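Oligopeptide ABC transporter, periplasmic oligopeptide-binding protein, putative (Thermotoga maritima MSB8, PDB 5IPW) probably binds oligopeptides in the periplasm for uptake by an ABC transporter. Local coordinates at residues Ser71-Ile76 with Lys227-Glu232; Ile76-Glu81 with Val617-Leu622; Ile80-Ala85 with Leu239-Pro244. All coordinates share one frame; numbering follows the deposited sequence.

Helix 73-80 and the chain leaving it supply one side of all three contacts. Interactions 1 and 3 bring to it two parts of the chain between helix 220-227 and the end of strand 242-244; interaction 2 brings a loop near the C-terminus, and its centre lies about 10 Å from that of the chain, against 19 and 18 Å for the others. Interaction 1 is partly buried and joins an arginine-aspartate salt bridge to apolar packing. Interaction 2 is buried, with charges beside leucine and proline. Interaction 3, also buried, is mainly apolar, with one hydroxyl-carbonyl bond. Interactions 1 and 2 share I76; interactions 2 and 3 share I80 and E81.

Interaction 1: residues Ser71-Ile76 with Lys227-Glu232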
loop_
_atom_site.group_PDB
_atom_site.type_symbol
_atom_site.label_atom_id
_atom_site.label_comp_id
_atom_site.label_asym_id
_atom_site.label_seq_id
_atom_site.Cartn_x
_atom_site.Cartn_y
_atom_site.Cartn_z
ATOM N N SER A 71 -11.378 15.457 8.762
ATOM C CA SER A 71 -9.954 15.139 8.823
ATOM C C SER A 71 -9.647 13.696 8.433
ATOM O O SER A 71 -8.611 13.402 7.849
ATOM C CB SER A 71 -9.470 15.368 10.256
ATOM O OG SER A 71 -8.209 14.770 10.471
ATOM N N ASP A 72 -10.561 12.797 8.777
ATOM C CA ASP A 72 -10.394 11.361 8.567
ATOM C C ASP A 72 -10.922 10.927 7.190
ATOM O O ASP A 72 -11.497 9.857 7.046
ATOM C CB ASP A 72 -11.153 10.632 9.688
ATOM C CG ASP A 72 -10.482 9.358 10.133
ATOM O OD1 ASP A 72 -9.447 8.950 9.554
ATOM O OD2 ASP A 72 -11.013 8.766 11.094
ATOM N N ARG A 73 -10.692 11.769 6.185
ATOM C CA ARG A 73 -11.236 11.609 4.833
ATOM C C ARG A 73 -10.919 10.240 4.223
ATOM O O ARG A 73 -11.815 9.549 3.735
ATOM C CB ARG A 73 -10.678 12.734 3.944
ATOM C CG ARG A 73 -10.980 12.641 2.455
ATOM C CD ARG A 73 -10.377 13.821 1.704
ATOM N NE ARG A 73 -11.058 15.071 2.025
ATOM C CZ ARG A 73 -12.162 15.521 1.427
ATOM N NH1 ARG A 73 -12.743 14.839 0.447
ATOM N NH2 ARG A 73 -12.696 16.674 1.808
ATOM N N TRP A 74 -9.651 9.852 4.281
ATOM C CA TRP A 74 -9.159 8.693 3.526
ATOM C C TRP A 74 -9.604 7.344 4.067
ATOM O O TRP A 74 -9.501 6.337 3.373
ATOM C CB TRP A 74 -7.644 8.739 3.412
ATOM C CG TRP A 74 -7.216 9.978 2.741
ATOM C CD1 TRP A 74 -6.600 11.042 3.315
ATOM C CD2 TRP A 74 -7.430 10.325 1.368
ATOM N NE1 TRP A 74 -6.388 12.026 2.382
ATOM C CE2 TRP A 74 -6.890 11.612 1.178
ATOM C CE3 TRP A 74 -8.009 9.666 0.277
ATOM C CZ2 TRP A 74 -6.909 12.256 -0.060
ATOM C CZ3 TRP A 74 -8.031 10.307 -0.953
ATOM C CH2 TRP A 74 -7.483 11.589 -1.111
ATOM N N GLY A 75 -10.092 7.323 5.297
ATOM C CA GLY A 75 -10.715 6.133 5.838
ATOM C C GLY A 75 -12.009 5.813 5.126
ATOM O O GLY A 75 -12.327 4.649 4.900
ATOM N N ILE A 76 -12.761 6.852 4.782
ATOM C CA ILE A 76 -13.992 6.684 4.026
ATOM C C ILE A 76 -13.623 6.302 2.601
ATOM O O ILE A 76 -14.154 5.348 2.065
ATOM C CB ILE A 76 -14.833 7.972 3.981
ATOM C CG1 ILE A 76 -15.164 8.479 5.393
ATOM C CG2 ILE A 76 -16.110 7.754 3.182
ATOM C CD1 ILE A 76 -15.980 7.534 6.245
ATOM N N LYS A 227 -17.409 20.848 -5.423
ATOM C CA LYS A 227 -18.371 20.045 -6.153
ATOM C C LYS A 227 -17.843 18.645 -6.441
ATOM O O LYS A 227 -18.601 17.681 -6.399
ATOM C CB LYS A 227 -18.758 20.751 -7.456
ATOM C CG LYS A 227 -19.518 22.046 -7.228
ATOM C CD LYS A 227 -20.844 21.804 -6.527
ATOM C CE LYS A 227 -21.565 23.103 -6.230
ATOM N NZ LYS A 227 -22.714 22.870 -5.315
ATOM N N ASN A 228 -16.549 18.532 -6.712
ATOM C CA ASN A 228 -15.948 17.234 -6.994
ATOM C C ASN A 228 -15.394 16.595 -5.722
ATOM O O ASN A 228 -14.464 15.801 -5.788
ATOM C CB ASN A 228 -14.847 17.369 -8.058
ATOM C CG ASN A 228 -14.408 16.023 -8.624
ATOM O OD1 ASN A 228 -15.215 15.099 -8.771
ATOM N ND2 ASN A 228 -13.123 15.905 -8.946
ATOM N N ASP A 229 -15.980 16.938 -4.575
ATOM C CA ASP A 229 -15.551 16.428 -3.273
ATOM C C ASP A 229 -16.436 15.248 -2.882
ATOM O O ASP A 229 -17.597 15.436 -2.508
ATOM C CB ASP A 229 -15.665 17.545 -2.223
ATOM C CG ASP A 229 -15.045 17.171 -0.890
ATOM O OD1 ASP A 229 -15.234 16.031 -0.425
ATOM O OD2 ASP A 229 -14.374 18.028 -0.286
ATOM N N PHE A 230 -15.878 14.038 -2.947
ATOM C CA PHE A 230 -16.642 12.814 -2.678
ATOM C C PHE A 230 -17.177 12.717 -1.249
ATOM O O PHE A 230 -18.137 12.003 -0.992
ATOM C CB PHE A 230 -15.794 11.575 -2.966
ATOM C CG PHE A 230 -14.872 11.210 -1.847
ATOM C CD1 PHE A 230 -15.297 10.353 -0.833
ATOM C CD2 PHE A 230 -13.587 11.730 -1.787
ATOM C CE1 PHE A 230 -14.450 10.010 0.207
ATOM C CE2 PHE A 230 -12.736 11.394 -0.744
ATOM C CZ PHE A 230 -13.168 10.534 0.254
ATOM N N LEU A 231 -16.520 13.410 -0.327
ATOM C CA LEU A 231 -16.848 13.366 1.090
ATOM C C LEU A 231 -17.919 14.390 1.428
ATOM O O LEU A 231 -18.886 14.079 2.112
ATOM C CB LEU A 231 -15.579 13.652 1.898
ATOM C CG LEU A 231 -15.588 13.530 3.425
ATOM C CD1 LEU A 231 -15.727 12.077 3.856
ATOM C CD2 LEU A 231 -14.304 14.110 3.994
ATOM N N GLU A 232 -17.742 15.608 0.925
ATOM C CA GLU A 232 -18.582 16.758 1.293
ATOM C C GLU A 232 -19.844 16.870 0.439
ATOM O O GLU A 232 -20.910 17.218 0.951
ATOM C CB GLU A 232 -17.789 18.070 1.159
ATOM C CG GLU A 232 -16.496 18.155 1.967
ATOM C CD GLU A 232 -16.703 18.538 3.425
ATOM O OE1 GLU A 232 -15.696 18.550 4.174
ATOM O OE2 GLU A 232 -17.856 18.831 3.821
#
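An Asx turn in the loop after helix 220-227 presents the carboxylate of D229 to R73 of helix 73-80, and a salt bridge forms the polar half of the contact. The guanidinium grips end-on, one nitrogen to each oxygen: R73 NH1 donates to D229 OD1 at 2.9 Å along a nearly straight bond (167°), while R73 NH2 reaches D229 OD2 at 3.0 Å with more bend. Because the two planes stand 52° apart, NH1 comes to OD1 from above the carboxylate, whereas NH2 meets OD2 on the syn side. D229 OD1 also accepts from the backbone N of L231, which closes the Asx turn, and from the backbone N of E232, which extends it to an Asx motif. Three donors on one oxygen fix the rotation of the carboxylate and would probably stabilise its negative charge. With CG anti to the backbone N (chi1 172°) and a bend at chi3, R73 lays its guanidinium under L231, whose CD2 sits over the centre of one face, 3.6 Å from R73 CZ. The F230 ring is turned nearly perpendicular to that group, and R73 CG packs against F230 CZ at 3.8 Å. Farther along the helix, I76 divides its branches: CG2 meets the ring edge at F230 CE1, 4.1 Å away, and CG1 touches L231 CD1 at 4.0 Å. W67 of strand 62-67 packs against both I76 and L231.

Interaction 2: residues Ile76-Glu81 with Val617-Leu622; sequences ISKLIE and VLRTPL
K78 and E81 both meet the guanidinium of R619, the first over a face and the second at the edge, tying the C-terminal end of helix 73-80 to the loop between strands 613-614 and 630-631. Bends at chi2 and chi3 turn R619 back toward E81. R619 NE donates to E81 OE1 at 2.9 Å and 170°, E81 OE1 accepting through its syn lone pair, with carboxylate and guanidinium only 14° from coplanar. A companion bond from R619 NH2 to E81 OE2 is likely, but the position of OE2 is doubtful. In the closely packed part, L79 CD2 meets P621 CG at 3.6 Å, just after a cis peptide bond, L622 CD1 lies against E81 O, and K78 CD comes to 3.3 Å from T620 O. The partly exposed outer side holds the charged ends, where the extended K78 chain sets CE 3.6 Å from R619 NH1. A leucine in place of R619 would probably leave the E81 carboxylate without its flat, in-plane partner and freer to turn. K78 NZ and R619 NH1 are like charges 4.3 Å apart, but D616 pairs with K78, and E81 is shared by R619 and K83, so the two acids probably offset this crowding.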
loop_
_atom_site.group_PDB
_atom_site.type_symbol
_atom_site.label_atom_id
_atom_site.label_comp_id
_atom_site.label_asym_id
_atom_site.label_seq_id
_atom_site.Cartn_x
_atom_site.Cartn_y
_atom_site.Cartn_z
ATOM N N ILE A 76 -12.761 6.852 4.782
ATOM C CA ILE A 76 -13.992 6.684 4.026
ATOM C C ILE A 76 -13.623 6.302 2.601
ATOM O O ILE A 76 -14.154 5.348 2.065
ATOM C CB ILE A 76 -14.833 7.972 3.981
ATOM C CG1 ILE A 76 -15.164 8.479 5.393
ATOM C CG2 ILE A 76 -16.110 7.754 3.182
ATOM C CD1 ILE A 76 -15.980 7.534 6.245
ATOM N N SER A 77 -12.701 7.047 2.001
ATOM C CA SER A 77 -12.256 6.758 0.638
ATOM C C SER A 77 -11.886 5.288 0.446
ATOM O O SER A 77 -12.279 4.680 -0.540
ATOM C CB SER A 77 -11.057 7.617 0.245
ATOM O OG SER A 77 -10.625 7.268 -1.062
ATOM N N LYS A 78 -11.153 4.726 1.402
ATOM C CA LYS A 78 -10.693 3.347 1.306
ATOM C C LYS A 78 -11.784 2.294 1.536
ATOM O O LYS A 78 -11.551 1.114 1.298
ATOM C CB LYS A 78 -9.521 3.126 2.250
ATOM C CG LYS A 78 -8.271 3.834 1.769
ATOM C CD LYS A 78 -7.181 3.843 2.822
ATOM C CE LYS A 78 -5.879 4.383 2.256
ATOM N NZ LYS A 78 -4.882 4.677 3.324
ATOM N N LEU A 79 -12.963 2.712 1.993
ATOM C CA LEU A 79 -14.147 1.846 1.977
ATOM C C LEU A 79 -14.843 1.878 0.631
ATOM O O LEU A 79 -15.468 0.905 0.224
ATOM C CB LEU A 79 -15.170 2.288 3.026
ATOM C CG LEU A 79 -14.762 2.166 4.487
ATOM C CD1 LEU A 79 -15.959 2.489 5.369
ATOM C CD2 LEU A 79 -14.230 0.776 4.791
ATOM N N ILE A 80 -14.706 3.011 -0.044
ATOM C CA ILE A 80 -15.649 3.461 -1.045
ATOM C C ILE A 80 -15.066 3.394 -2.463
ATOM O O ILE A 80 -15.789 3.494 -3.449
ATOM C CB ILE A 80 -16.097 4.897 -0.642
ATOM C CG1 ILE A 80 -17.594 4.932 -0.453
ATOM C CG2 ILE A 80 -15.581 6.006 -1.569
ATOM C CD1 ILE A 80 -17.990 4.229 0.820
ATOM N N GLU A 81 -13.759 3.183 -2.549
ATOM C CA GLU A 81 -13.027 3.311 -3.799
ATOM C C GLU A 81 -13.342 2.214 -4.795
ATOM O O GLU A 81 -13.578 1.064 -4.431
ATOM C CB GLU A 81 -11.517 3.339 -3.534
ATOM C CG GLU A 81 -10.968 4.738 -3.313
ATOM C CD GLU A 81 -9.595 4.727 -2.679
ATOM O OE1 GLU A 81 -8.756 3.872 -3.051
ATOM O OE2 GLU A 81 -9.362 5.575 -1.794
ATOM N N VAL A 617 -0.701 1.305 -0.098
ATOM C CA VAL A 617 -0.670 0.908 -1.506
ATOM C C VAL A 617 -1.791 -0.063 -1.886
ATOM O O VAL A 617 -2.282 -0.029 -3.013
ATOM C CB VAL A 617 0.709 0.314 -1.894
ATOM C CG1 VAL A 617 1.102 -0.837 -0.972
ATOM C CG2 VAL A 617 0.730 -0.137 -3.348
ATOM N N LEU A 618 -2.199 -0.920 -0.955
ATOM C CA LEU A 618 -3.301 -1.855 -1.202
ATOM C C LEU A 618 -4.660 -1.267 -0.819
ATOM O O LEU A 618 -5.690 -1.945 -0.896
ATOM C CB LEU A 618 -3.070 -3.157 -0.439
ATOM C CG LEU A 618 -1.761 -3.900 -0.703
ATOM C CD1 LEU A 618 -1.654 -5.095 0.232
ATOM C CD2 LEU A 618 -1.657 -4.345 -2.153
ATOM N N ARG A 619 -4.657 -0.006 -0.402
ATOM C CA ARG A 619 -5.883 0.737 -0.090
ATOM C C ARG A 619 -6.665 0.102 1.058
ATOM O O ARG A 619 -7.877 0.253 1.136
ATOM C CB ARG A 619 -6.774 0.861 -1.341
ATOM C CG ARG A 619 -6.050 1.251 -2.628
ATOM C CD ARG A 619 -5.225 2.517 -2.475
ATOM N NE ARG A 619 -6.063 3.651 -2.105
ATOM C CZ ARG A 619 -5.660 4.714 -1.412
ATOM N NH1 ARG A 619 -4.409 4.820 -0.980
ATOM N NH2 ARG A 619 -6.524 5.678 -1.138
ATOM N N THR A 620 -5.969 -0.594 1.952
ATOM C CA THR A 620 -6.625 -1.322 3.029
ATOM C C THR A 620 -7.613 -0.395 3.737
ATOM O O THR A 620 -7.277 0.745 4.018
ATOM C CB THR A 620 -5.589 -1.902 4.010
ATOM O OG1 THR A 620 -4.756 -2.840 3.316
ATOM C CG2 THR A 620 -6.255 -2.624 5.160
ATOM N N PRO A 621 -8.843 -0.873 4.012
ATOM C CA PRO A 621 -9.362 -2.228 3.855
ATOM C C PRO A 621 -9.984 -2.574 2.499
ATOM O O PRO A 621 -10.609 -3.622 2.396
ATOM C CB PRO A 621 -10.439 -2.288 4.934
ATOM C CG PRO A 621 -11.029 -0.918 4.900
ATOM C CD PRO A 621 -9.877 0.015 4.582
ATOM N N LEU A 622 -9.813 -1.751 1.468
ATOM C CA LEU A 622 -10.335 -2.100 0.129
ATOM C C LEU A 622 -9.832 -3.463 -0.327
ATOM O O LEU A 622 -10.507 -4.210 -1.032
ATOM C CB LEU A 622 -9.923 -1.060 -0.905
ATOM C CG LEU A 622 -10.510 -1.268 -2.302
ATOM C CD1 LEU A 622 -12.022 -1.112 -2.267
ATOM C CD2 LEU A 622 -9.892 -0.298 -3.291
#

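Interaction 3: residues Ile80-Ala85 with Leu239-Pro244; sequences IEVKLA and LSPWKP
The backbones come nearest at I80 and S240, whose CA atoms are 5.5 Å apart, and no backbone-to-backbone hydrogen bond joins the two segments. Their polar link is a side chain instead: S240 OG donates to I80 O at 2.5 Å. The hydroxyl approaches from 37° above the carbonyl plane rather than along a lone pair, and S240 places it there with OG anti to its own carbonyl carbon (chi1 -68°). The carbonyl it binds belongs to the last residue of helix 73-80, E81 being the first to leave helical geometry. On one side of this bond, I80 sends CD1 to the edge of the W242 indole, 3.6 Å from CE3, while I80 CG1 lies 3.5 Å from the backbone oxygen of W242. The indole is anchored at its other end, where NE1 donates to the carbonyl of I274. On the other side, V82 points at the second segment and splits its methyls: CG2 packs on L239 CB at 3.9 Å, and CG1 rests 3.9 Å from P241 CD, the valine and the proline running past one another in opposite directions. Strand 242-244 is an outermost strand of the mixed sheet that contains 252-257, whereas K83 and L84 already bond to strand 94-105 through their backbones. The arrangement is therefore a helix-to-strand connection, packed against the entry to an edge strand, that bridges two β-sheets within a periplasmic solute-binding protein fold.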
loop_
_atom_site.group_PDB
_atom_site.type_symbol
_atom_site.label_atom_id
_atom_site.label_comp_id
_atom_site.label_asym_id
_atom_site.label_seq_id
_atom_site.Cartn_x
_atom_site.Cartn_y
_atom_site.Cartn_z
ATOM N N ILE A 80 -14.706 3.011 -0.044
ATOM C CA ILE A 80 -15.649 3.461 -1.045
ATOM C C ILE A 80 -15.066 3.394 -2.463
ATOM O O ILE A 80 -15.789 3.494 -3.449
ATOM C CB ILE A 80 -16.097 4.897 -0.642
ATOM C CG1 ILE A 80 -17.594 4.932 -0.453
ATOM C CG2 ILE A 80 -15.581 6.006 -1.569
ATOM C CD1 ILE A 80 -17.990 4.229 0.820
ATOM N N GLU A 81 -13.759 3.183 -2.549
ATOM C CA GLU A 81 -13.027 3.311 -3.799
ATOM C C GLU A 81 -13.342 2.214 -4.795
ATOM O O GLU A 81 -13.578 1.064 -4.431
ATOM C CB GLU A 81 -11.517 3.339 -3.534
ATOM C CG GLU A 81 -10.968 4.738 -3.313
ATOM C CD GLU A 81 -9.595 4.727 -2.679
ATOM O OE1 GLU A 81 -8.756 3.872 -3.051
ATOM O OE2 GLU A 81 -9.362 5.575 -1.794
ATOM N N VAL A 82 -13.330 2.592 -6.066
ATOM C CA VAL A 82 -13.500 1.643 -7.159
ATOM C C VAL A 82 -12.425 1.882 -8.211
ATOM O O VAL A 82 -11.973 3.008 -8.417
ATOM C CB VAL A 82 -14.911 1.721 -7.794
ATOM C CG1 VAL A 82 -15.971 1.301 -6.788
ATOM C CG2 VAL A 82 -15.206 3.115 -8.338
ATOM N N LYS A 83 -12.029 0.803 -8.871
ATOM C CA LYS A 83 -10.909 0.817 -9.804
ATOM C C LYS A 83 -11.356 0.223 -11.132
ATOM O O LYS A 83 -12.333 -0.523 -11.177
ATOM C CB LYS A 83 -9.746 -0.008 -9.229
ATOM C CG LYS A 83 -9.445 0.277 -7.762
ATOM C CD LYS A 83 -8.921 1.691 -7.560
ATOM C CE LYS A 83 -8.715 2.008 -6.089
ATOM N NZ LYS A 83 -8.401 3.452 -5.887
ATOM N N LEU A 84 -10.642 0.549 -12.208
ATOM C CA LEU A 84 -10.853 -0.125 -13.484
ATOM C C LEU A 84 -10.515 -1.581 -13.287
ATOM O O LEU A 84 -11.202 -2.472 -13.776
ATOM C CB LEU A 84 -9.967 0.467 -14.573
ATOM C CG LEU A 84 -10.359 1.864 -15.051
ATOM C CD1 LEU A 84 -9.349 2.384 -16.059
ATOM C CD2 LEU A 84 -11.747 1.857 -15.666
ATOM N N ALA A 85 -9.441 -1.814 -12.555
ATOM C CA ALA A 85 -9.071 -3.152 -12.167
ATOM C C ALA A 85 -8.501 -3.094 -10.765
ATOM O O ALA A 85 -7.660 -2.247 -10.464
ATOM C CB ALA A 85 -8.051 -3.715 -13.139
ATOM N N LEU A 239 -19.590 6.222 -8.665
ATOM C CA LEU A 239 -19.539 4.809 -9.038
ATOM C C LEU A 239 -19.319 3.906 -7.822
ATOM O O LEU A 239 -19.260 2.683 -7.947
ATOM C CB LEU A 239 -18.426 4.582 -10.072
ATOM C CG LEU A 239 -18.677 5.277 -11.423
ATOM C CD1 LEU A 239 -17.437 5.307 -12.292
ATOM C CD2 LEU A 239 -19.810 4.618 -12.183
ATOM N N SER A 240 -19.210 4.505 -6.640
ATOM C CA SER A 240 -18.935 3.741 -5.420
ATOM C C SER A 240 -20.145 2.930 -4.949
ATOM O O SER A 240 -21.287 3.264 -5.266
ATOM C CB SER A 240 -18.491 4.687 -4.305
ATOM O OG SER A 240 -17.233 5.249 -4.595
ATOM N N PRO A 241 -19.901 1.865 -4.182
ATOM C CA PRO A 241 -20.994 1.077 -3.601
ATOM C C PRO A 241 -21.861 1.850 -2.581
ATOM O O PRO A 241 -23.017 1.490 -2.358
ATOM C CB PRO A 241 -20.265 -0.075 -2.916
ATOM C CG PRO A 241 -18.898 0.454 -2.645
ATOM C CD PRO A 241 -18.586 1.308 -3.834
ATOM N N TRP A 242 -21.309 2.880 -1.950
ATOM C CA TRP A 242 -22.128 3.766 -1.138
ATOM C C TRP A 242 -21.799 5.219 -1.453
ATOM O O TRP A 242 -20.725 5.516 -1.985
ATOM C CB TRP A 242 -21.933 3.512 0.357
ATOM C CG TRP A 242 -22.158 2.119 0.825
ATOM C CD1 TRP A 242 -23.336 1.572 1.194
ATOM C CD2 TRP A 242 -21.167 1.107 1.015
ATOM N NE1 TRP A 242 -23.154 0.267 1.594
ATOM C CE2 TRP A 242 -21.825 -0.037 1.498
ATOM C CE3 TRP A 242 -19.781 1.058 0.826
ATOM C CZ2 TRP A 242 -21.151 -1.220 1.790
ATOM C CZ3 TRP A 242 -19.111 -0.120 1.124
ATOM C CH2 TRP A 242 -19.799 -1.239 1.606
ATOM N N LYS A 243 -22.740 6.100 -1.112
ATOM C CA LYS A 243 -22.652 7.547 -1.369
ATOM C C LYS A 243 -23.065 8.307 -0.095
ATOM O O LYS A 243 -23.939 7.849 0.645
ATOM C CB LYS A 243 -23.588 7.946 -2.516
ATOM C CG LYS A 243 -25.060 7.722 -2.187
ATOM C CD LYS A 243 -26.032 8.051 -3.307
ATOM C CE LYS A 243 -27.452 7.685 -2.870
ATOM N NZ LYS A 243 -28.480 7.842 -3.938
ATOM N N PRO A 244 -22.451 9.475 0.163
ATOM C CA PRO A 244 -22.846 10.239 1.353
ATOM C C PRO A 244 -24.233 10.864 1.255
ATOM O O PRO A 244 -24.550 11.487 0.254
ATOM C CB PRO A 244 -21.780 11.331 1.439
ATOM C CG PRO A 244 -21.224 11.440 0.060
ATOM C CD PRO A 244 -21.265 10.051 -0.493
#